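Local coordinates for protein CymD (Pseudomonas putida, PDB 6Z34) that forms an outer-membrane channel of the FadL family that takes up monoaromatic hydrocarbons for biodegradation, by lateral diffusion, at residues A[299-304]-A[336-341]; A[357-362]-A[375-380]. One frame throughout, in Å; residues are numbered along the deposited sequence.

Interaction 1: A[299-304]-A[336-341]; sequences DYKRVY and TNVYSL
The ring of Y300 lies alongside that of Y339, with Y300 CD1 3.3 Å from Y339 CE1. The ring centres are 5.3 Å apart and the planes are inclined by 44°, neither a parallel stack nor a T-shape. With CG of Y300 anti to the backbone N (chi1 164°) and CG of Y339 anti to the carbonyl carbon (chi1 -55°), the rings lie side by side and point the same way from facing positions on antiparallel strands. Beneath the rings runs a regular antiparallel pairing of neighbouring strands of the FadL beta-barrel. Y300 faces Y339 and R302 faces N337 in non-hydrogen-bonded pairs, while D299 with S340, K301 with V338 and V303 with T336 form hydrogen-bonded pairs. Among the six backbone bonds, K301 N reaches V338 O at 2.7 Å and T336 N reaches V303 O at 3.0 Å. N337 brings its CB to 3.8 Å from Y300 CE1; its amide oxygen is modelled too close to the tyrosine hydroxyl, so any bond there is doubtful. R302 swings its aliphatic CG over one face of the Y304 ring, and its guanidinium goes on to a salt bridge with D335. On the other face of the sheet K301 lays its CE 3.7 Å from V338 CG2, the chain bending at the third torsion. Beside this pair D299 and S340 stand CB to CB at 4.2 Å, both buried: D299 OD2 accepts from G20 N and A21 N, and S340 OG is hydrogen-bonded to G17 O. Two N-H groups on one carboxylate oxygen would tend to favour the charged form of D299; the three hydrogen bonds fasten the strand pair to the N-terminal segment, consistent with the hatch that plugs FadL barrels.

Interaction 2: A[357-362]-A[375-380]; sequences VHYAQL and STPTTS
A360 and T378 meet methyl to methyl in this antiparallel hairpin of the FadL-type beta-barrel, where strand 351-362 pairs with the start of strand 378-388. Packing is tightest here: A360 CB is 3.4 Å from T378 CG2, inside the usual van der Waals distance, with CG2 placed between the backbone N and the carbonyl carbon. The backbone is joined here too, A360 N donating to T378 O at 2.9 Å along a straight N-H...O line. On the same face H358 and S380 form the next hydrogen-bonded pair, and S380 OG closes to 3.1 Å on H358 CB, lying obliquely to the imidazole without bonding to it. The opposite face carries Y359, whose CG is anti to the backbone N (chi1 177°), a turn that brings the far half of the ring across P377. Y359 CZ lies 3.6 Å from P377 CB, and Y359 CD2 3.7 Å from T379 CG2. With the ring of Y359 cut back to an alanine, P377 and the T379 methyl would probably lose their cover and a gap would open beside Y339. Beyond P377 the pairing gives way to a looser end. L362 is on the surface, and part of the connecting chain is not modelled, probably because it is mobile. The Q361 amide oxygen is modelled too close to the S375 hydroxyl, so the amide's exact placement is less certain; as built, Q361, bent at its second torsion, sends NE2 to S375 O at 3.1 Å, the nitrogen standing 39° out of that carbonyl's plane.

Overall arrangement
Interactions 1 and 2 lie with their centres 10 Å apart on four antiparallel strands, 294-303, 336-347, 351-362 and 378-388, that are neighbours in the barrel wall; only from 336-347 on do they follow one another directly in the chain. Interaction 1 closes before interaction 2 opens, and the middle two strands join them: L341 O and V357 N, and N337 N and Q361 O, are probable backbone hydrogen bonds, while V338 CG1 packs on H358 NE2. Y300, Y339 and Y359 share one face across the set; D299, S340, H358 and S380 share the other, which meets the N-terminal segment at D299 and S340. Together the contacts make a continuous patch of channel wall.

Interaction 1: A[299-304]-A[336-341]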
ATOM      1  N   ASP A 299     -13.338 -12.828  -0.273  1.00 49.18           N
ATOM      2  CA  ASP A 299     -12.251 -12.741  -1.242  1.00 44.55           C
ATOM      3  C   ASP A 299     -11.036 -13.505  -0.746  1.00 50.74           C
ATOM      4  O   ASP A 299     -10.759 -13.570   0.459  1.00 51.85           O
ATOM      5  CB  ASP A 299     -11.830 -11.293  -1.533  1.00 49.85           C
ATOM      6  CG  ASP A 299     -12.885 -10.510  -2.315  1.00 58.62           C
ATOM      7  OD1 ASP A 299     -14.026 -10.997  -2.474  1.00 57.43           O
ATOM      8  OD2 ASP A 299     -12.555  -9.418  -2.817  1.00 58.21           O
ATOM      9  N   TYR A 300     -10.308 -14.075  -1.699  1.00 46.66           N
ATOM     10  CA  TYR A 300      -9.046 -14.731  -1.432  1.00 58.15           C
ATOM     11  C   TYR A 300      -7.979 -14.041  -2.254  1.00 62.61           C
ATOM     12  O   TYR A 300      -8.179 -13.790  -3.446  1.00 61.97           O
ATOM     13  CB  TYR A 300      -9.069 -16.209  -1.791  1.00 58.82           C
ATOM     14  CG  TYR A 300      -7.665 -16.757  -1.868  1.00 70.15           C
ATOM     15  CD1 TYR A 300      -6.944 -17.014  -0.711  1.00 79.43           C
ATOM     16  CD2 TYR A 300      -7.048 -16.990  -3.092  1.00 69.05           C
ATOM     17  CE1 TYR A 300      -5.662 -17.513  -0.767  1.00 80.41           C
ATOM     18  CE2 TYR A 300      -5.767 -17.482  -3.161  1.00 68.97           C
ATOM     19  CZ  TYR A 300      -5.078 -17.740  -1.993  1.00 80.36           C
ATOM     20  OH  TYR A 300      -3.797 -18.236  -2.041  1.00 85.79           O
ATOM     21  N   LYS A 301      -6.839 -13.762  -1.636  1.00 63.26           N
ATOM     22  CA  LYS A 301      -5.799 -13.045  -2.352  1.00 58.88           C
ATOM     23  C   LYS A 301      -4.425 -13.618  -2.037  1.00 63.52           C
ATOM     24  O   LYS A 301      -4.084 -13.860  -0.875  1.00 65.30           O
ATOM     25  CB  LYS A 301      -5.837 -11.555  -2.023  1.00 47.90           C
ATOM     26  CG  LYS A 301      -4.475 -10.961  -2.060  1.00 60.85           C
ATOM     27  CD  LYS A 301      -4.497  -9.482  -2.022  1.00 63.92           C
ATOM     28  CE  LYS A 301      -4.234  -9.020  -0.643  1.00 71.28           C
ATOM     29  NZ  LYS A 301      -3.792  -7.620  -0.762  1.00 76.75           N
ATOM     30  N   ARG A 302      -3.645 -13.817  -3.090  1.00 63.25           N
ATOM     31  CA  ARG A 302      -2.272 -14.286  -3.021  1.00 59.45           C
ATOM     32  C   ARG A 302      -1.348 -13.168  -3.494  1.00 66.23           C
ATOM     33  O   ARG A 302      -1.463 -12.715  -4.642  1.00 64.86           O
ATOM     34  CB  ARG A 302      -2.101 -15.525  -3.893  1.00 63.84           C
ATOM     35  CG  ARG A 302      -0.714 -16.079  -3.893  1.00 68.56           C
ATOM     36  CD  ARG A 302      -0.495 -16.908  -2.660  1.00 74.80           C
ATOM     37  NE  ARG A 302       0.711 -17.705  -2.808  1.00 90.72           N
ATOM     38  CZ  ARG A 302       0.724 -19.013  -3.027  1.00 93.30           C
ATOM     39  NH1 ARG A 302      -0.416 -19.685  -3.113  1.00 94.04           N
ATOM     40  NH2 ARG A 302       1.882 -19.642  -3.152  1.00 91.36           N
ATOM     41  N   VAL A 303      -0.443 -12.718  -2.621  1.00 59.63           N
ATOM     42  CA  VAL A 303       0.555 -11.711  -2.975  1.00 59.63           C
ATOM     43  C   VAL A 303       1.876 -12.422  -3.238  1.00 65.44           C
ATOM     44  O   VAL A 303       2.325 -13.227  -2.419  1.00 67.24           O
ATOM     45  CB  VAL A 303       0.707 -10.650  -1.869  1.00 61.71           C
ATOM     46  CG1 VAL A 303       1.886  -9.765  -2.164  1.00 58.90           C
ATOM     47  CG2 VAL A 303      -0.551  -9.795  -1.739  1.00 65.64           C
ATOM     48  N   TYR A 304       2.501 -12.128  -4.377  1.00 61.36           N
ATOM     49  CA  TYR A 304       3.620 -12.930  -4.865  1.00 56.24           C
ATOM     50  C   TYR A 304       4.953 -12.249  -4.542  1.00 58.63           C
ATOM     51  O   TYR A 304       5.699 -11.814  -5.417  1.00 58.68           O
ATOM     52  CB  TYR A 304       3.474 -13.185  -6.361  1.00 58.46           C
ATOM     53  CG  TYR A 304       2.280 -14.036  -6.734  1.00 64.32           C
ATOM     54  CD1 TYR A 304       2.312 -15.416  -6.592  1.00 59.78           C
ATOM     55  CD2 TYR A 304       1.113 -13.451  -7.229  1.00 57.66           C
ATOM     56  CE1 TYR A 304       1.219 -16.197  -6.934  1.00 59.67           C
ATOM     57  CE2 TYR A 304       0.015 -14.223  -7.571  1.00 59.09           C
ATOM     58  CZ  TYR A 304       0.077 -15.593  -7.421  1.00 62.66           C
ATOM     59  OH  TYR A 304      -1.005 -16.362  -7.751  1.00 67.95           O
ATOM     60  N   THR A 336       2.156 -14.393   0.318  1.00 80.86           N
ATOM     61  CA  THR A 336       1.175 -14.124   1.357  1.00 76.83           C
ATOM     62  C   THR A 336      -0.206 -14.476   0.830  1.00 75.35           C
ATOM     63  O   THR A 336      -0.520 -14.205  -0.331  1.00 78.76           O
ATOM     64  CB  THR A 336       1.214 -12.654   1.797  1.00 76.06           C
ATOM     65  OG1 THR A 336       2.541 -12.327   2.229  1.00 90.73           O
ATOM     66  CG2 THR A 336       0.276 -12.419   2.958  1.00 74.95           C
ATOM     67  N   ASN A 337      -1.003 -15.127   1.674  1.00 86.89           N
ATOM     68  CA  ASN A 337      -2.427 -15.319   1.425  1.00 76.50           C
ATOM     69  C   ASN A 337      -3.214 -14.369   2.305  1.00 70.88           C
ATOM     70  O   ASN A 337      -2.846 -14.119   3.459  1.00 68.72           O
ATOM     71  CB  ASN A 337      -2.886 -16.744   1.717  1.00 67.20           C
ATOM     72  CG  ASN A 337      -2.245 -17.751   0.818  1.00 80.25           C
ATOM     73  OD1 ASN A 337      -2.725 -18.011  -0.277  1.00 85.14           O
ATOM     74  ND2 ASN A 337      -1.175 -18.359   1.287  1.00 91.92           N
ATOM     75  N   VAL A 338      -4.295 -13.839   1.753  1.00 63.42           N
ATOM     76  CA  VAL A 338      -5.226 -13.027   2.515  1.00 59.46           C
ATOM     77  C   VAL A 338      -6.627 -13.530   2.237  1.00 61.68           C
ATOM     78  O   VAL A 338      -6.978 -13.829   1.089  1.00 61.83           O
ATOM     79  CB  VAL A 338      -5.101 -11.528   2.177  1.00 58.68           C
ATOM     80  CG1 VAL A 338      -6.067 -10.730   3.029  1.00 54.86           C
ATOM     81  CG2 VAL A 338      -3.670 -11.051   2.403  1.00 56.04           C
ATOM     82  N   TYR A 339      -7.416 -13.634   3.296  1.00 57.46           N
ATOM     83  CA  TYR A 339      -8.820 -13.988   3.207  1.00 51.05           C
ATOM     84  C   TYR A 339      -9.623 -12.839   3.781  1.00 53.22           C
ATOM     85  O   TYR A 339      -9.337 -12.392   4.898  1.00 53.56           O
ATOM     86  CB  TYR A 339      -9.121 -15.271   3.971  1.00 51.58           C
ATOM     87  CG  TYR A 339      -8.276 -16.447   3.568  1.00 62.22           C
ATOM     88  CD1 TYR A 339      -8.665 -17.284   2.526  1.00 73.79           C
ATOM     89  CD2 TYR A 339      -7.099 -16.745   4.250  1.00 74.53           C
ATOM     90  CE1 TYR A 339      -7.897 -18.382   2.166  1.00 80.28           C
ATOM     91  CE2 TYR A 339      -6.324 -17.839   3.900  1.00 77.17           C
ATOM     92  CZ  TYR A 339      -6.727 -18.650   2.856  1.00 83.66           C
ATOM     93  OH  TYR A 339      -5.955 -19.726   2.503  1.00 88.68           O
ATOM     94  N   SER A 340     -10.627 -12.382   3.027  1.00 50.92           N
ATOM     95  CA  SER A 340     -11.491 -11.267   3.409  1.00 55.12           C
ATOM     96  C   SER A 340     -12.956 -11.701   3.397  1.00 58.05           C
ATOM     97  O   SER A 340     -13.435 -12.264   2.406  1.00 52.77           O
ATOM     98  CB  SER A 340     -11.314 -10.068   2.456  1.00 51.27           C
ATOM     99  OG  SER A 340     -10.016  -9.507   2.527  1.00 60.73           O
ATOM    100  N   LEU A 341     -13.677 -11.371   4.468  1.00 58.94           N
ATOM    101  CA  LEU A 341     -15.074 -11.746   4.635  1.00 43.01           C
ATOM    102  C   LEU A 341     -15.817 -10.583   5.269  1.00 58.77           C
ATOM    103  O   LEU A 341     -15.452 -10.153   6.368  1.00 53.62           O
ATOM    104  CB  LEU A 341     -15.197 -12.999   5.521  1.00 44.29           C
ATOM    105  CG  LEU A 341     -16.584 -13.486   5.966  1.00 58.47           C
ATOM    106  CD1 LEU A 341     -17.521 -13.773   4.773  1.00 47.77           C
ATOM    107  CD2 LEU A 341     -16.456 -14.735   6.871  1.00 54.17           C
TER

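Interaction 2: A[357-362]-A[375-380]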
ATOM      1  N   VAL A 357     -14.119  -9.350   8.519  1.00 55.27           N
ATOM      2  CA  VAL A 357     -12.984 -10.013   9.134  1.00 55.92           C
ATOM      3  C   VAL A 357     -11.896 -10.165   8.085  1.00 59.33           C
ATOM      4  O   VAL A 357     -12.171 -10.499   6.927  1.00 50.77           O
ATOM      5  CB  VAL A 357     -13.365 -11.390   9.714  1.00 63.74           C
ATOM      6  CG1 VAL A 357     -12.155 -12.059  10.322  1.00 67.52           C
ATOM      7  CG2 VAL A 357     -14.442 -11.241  10.756  1.00 66.20           C
ATOM      8  N   HIS A 358     -10.655  -9.956   8.502  1.00 60.46           N
ATOM      9  CA  HIS A 358      -9.507  -9.995   7.616  1.00 64.44           C
ATOM     10  C   HIS A 358      -8.441 -10.897   8.232  1.00 64.91           C
ATOM     11  O   HIS A 358      -8.174 -10.807   9.435  1.00 67.09           O
ATOM     12  CB  HIS A 358      -9.011  -8.570   7.408  1.00 67.37           C
ATOM     13  CG  HIS A 358      -7.783  -8.467   6.577  1.00 83.52           C
ATOM     14  ND1 HIS A 358      -6.521  -8.383   7.122  1.00 87.60           N
ATOM     15  CD2 HIS A 358      -7.620  -8.433   5.236  1.00 87.15           C
ATOM     16  CE1 HIS A 358      -5.632  -8.301   6.151  1.00 86.55           C
ATOM     17  NE2 HIS A 358      -6.273  -8.320   4.997  1.00 88.53           N
ATOM     18  N   TYR A 359      -7.850 -11.781   7.423  1.00 57.16           N
ATOM     19  CA  TYR A 359      -6.849 -12.736   7.907  1.00 53.79           C
ATOM     20  C   TYR A 359      -5.753 -12.879   6.860  1.00 56.46           C
ATOM     21  O   TYR A 359      -6.002 -13.364   5.748  1.00 54.56           O
ATOM     22  CB  TYR A 359      -7.475 -14.095   8.219  1.00 56.98           C
ATOM     23  CG  TYR A 359      -6.495 -15.177   8.656  1.00 69.79           C
ATOM     24  CD1 TYR A 359      -5.769 -15.920   7.721  1.00 72.56           C
ATOM     25  CD2 TYR A 359      -6.313 -15.473   9.999  1.00 68.83           C
ATOM     26  CE1 TYR A 359      -4.894 -16.910   8.114  1.00 71.49           C
ATOM     27  CE2 TYR A 359      -5.433 -16.461  10.398  1.00 76.75           C
ATOM     28  CZ  TYR A 359      -4.728 -17.170   9.454  1.00 78.29           C
ATOM     29  OH  TYR A 359      -3.852 -18.144   9.865  1.00 83.28           O
ATOM     30  N   ALA A 360      -4.538 -12.483   7.227  1.00 49.36           N
ATOM     31  CA  ALA A 360      -3.376 -12.543   6.354  1.00 55.84           C
ATOM     32  C   ALA A 360      -2.324 -13.461   6.969  1.00 67.03           C
ATOM     33  O   ALA A 360      -2.083 -13.428   8.180  1.00 65.17           O
ATOM     34  CB  ALA A 360      -2.797 -11.153   6.126  1.00 48.80           C
ATOM     35  N   GLN A 361      -1.705 -14.287   6.134  1.00 74.61           N
ATOM     36  CA  GLN A 361      -0.758 -15.281   6.613  1.00 72.20           C
ATOM     37  C   GLN A 361       0.166 -15.669   5.470  1.00 84.49           C
ATOM     38  O   GLN A 361      -0.235 -15.656   4.304  1.00 98.44           O
ATOM     39  CB  GLN A 361      -1.487 -16.514   7.157  1.00 64.81           C
ATOM     40  CG  GLN A 361      -0.601 -17.689   7.490  1.00 75.39           C
ATOM     41  CD  GLN A 361       0.324 -17.388   8.642  1.00 77.06           C
ATOM     42  OE1 GLN A 361       1.377 -16.769   8.472  1.00 69.49           O
ATOM     43  NE2 GLN A 361      -0.073 -17.814   9.833  1.00 81.21           N
ATOM     44  N   LEU A 362       1.406 -16.015   5.813  1.00 85.05           N
ATOM     45  CA  LEU A 362       2.348 -16.486   4.809  1.00 86.09           C
ATOM     46  C   LEU A 362       1.820 -17.761   4.150  1.00 95.81           C
ATOM     47  O   LEU A 362       0.859 -18.388   4.610  1.00 91.90           O
ATOM     48  CB  LEU A 362       3.731 -16.700   5.423  1.00 74.75           C
ATOM     49  CG  LEU A 362       4.266 -15.465   6.158  1.00 68.95           C
ATOM     50  CD1 LEU A 362       5.761 -15.572   6.401  1.00 82.89           C
ATOM     51  CD2 LEU A 362       3.955 -14.194   5.405  1.00 63.54           C
ATOM     52  N   SER A 375       4.833 -18.844  11.034  1.00 84.58           N
ATOM     53  CA  SER A 375       4.730 -17.405  11.205  1.00 74.15           C
ATOM     54  C   SER A 375       3.395 -17.081  11.854  1.00 78.05           C
ATOM     55  O   SER A 375       2.398 -17.767  11.622  1.00 80.26           O
ATOM     56  CB  SER A 375       4.846 -16.681   9.864  1.00 81.47           C
ATOM     57  OG  SER A 375       3.565 -16.508   9.279  1.00 80.96           O
ATOM     58  N   THR A 376       3.383 -16.027  12.670  1.00 87.37           N
ATOM     59  CA  THR A 376       2.136 -15.573  13.277  1.00 81.90           C
ATOM     60  C   THR A 376       1.314 -14.826  12.241  1.00 68.09           C
ATOM     61  O   THR A 376       1.852 -13.961  11.545  1.00 70.84           O
ATOM     62  CB  THR A 376       2.398 -14.663  14.471  1.00 88.05           C
ATOM     63  OG1 THR A 376       3.186 -15.369  15.439  1.00 99.00           O
ATOM     64  CG2 THR A 376       1.075 -14.222  15.100  1.00 77.71           C
ATOM     65  N   PRO A 377       0.029 -15.131  12.099  1.00 64.38           N
ATOM     66  CA  PRO A 377      -0.803 -14.404  11.137  1.00 65.14           C
ATOM     67  C   PRO A 377      -1.267 -13.070  11.704  1.00 65.49           C
ATOM     68  O   PRO A 377      -1.275 -12.834  12.911  1.00 76.38           O
ATOM     69  CB  PRO A 377      -1.992 -15.349  10.924  1.00 58.66           C
ATOM     70  CG  PRO A 377      -2.143 -15.996  12.227  1.00 62.95           C
ATOM     71  CD  PRO A 377      -0.738 -16.165  12.806  1.00 61.81           C
ATOM     72  N   THR A 378      -1.658 -12.184  10.810  1.00 67.72           N
ATOM     73  CA  THR A 378      -2.266 -10.933  11.231  1.00 72.95           C
ATOM     74  C   THR A 378      -3.765 -11.022  10.992  1.00 68.42           C
ATOM     75  O   THR A 378      -4.199 -11.447   9.920  1.00 71.04           O
ATOM     76  CB  THR A 378      -1.654  -9.740  10.501  1.00 83.20           C
ATOM     77  OG1 THR A 378      -2.479  -8.584  10.700  1.00 86.81           O
ATOM     78  CG2 THR A 378      -1.494 -10.028   9.025  1.00 84.55           C
ATOM     79  N   THR A 379      -4.543 -10.681  12.013  1.00 65.51           N
ATOM     80  CA  THR A 379      -5.995 -10.686  11.931  1.00 63.60           C
ATOM     81  C   THR A 379      -6.516  -9.272  12.150  1.00 67.50           C
ATOM     82  O   THR A 379      -5.931  -8.490  12.905  1.00 68.14           O
ATOM     83  CB  THR A 379      -6.619 -11.617  12.965  1.00 69.92           C
ATOM     84  OG1 THR A 379      -6.267 -11.166  14.278  1.00 78.24           O
ATOM     85  CG2 THR A 379      -6.128 -13.070  12.779  1.00 74.47           C
ATOM     86  N   SER A 380      -7.616  -8.936  11.482  1.00 64.58           N
ATOM     87  CA  SER A 380      -8.223  -7.637  11.716  1.00 67.22           C
ATOM     88  C   SER A 380      -9.735  -7.765  11.640  1.00 60.81           C
ATOM     89  O   SER A 380     -10.261  -8.554  10.853  1.00 64.35           O
ATOM     90  CB  SER A 380      -7.713  -6.590  10.723  1.00 76.08           C
ATOM     91  OG  SER A 380      -8.559  -6.493   9.601  1.00 90.19           O
TER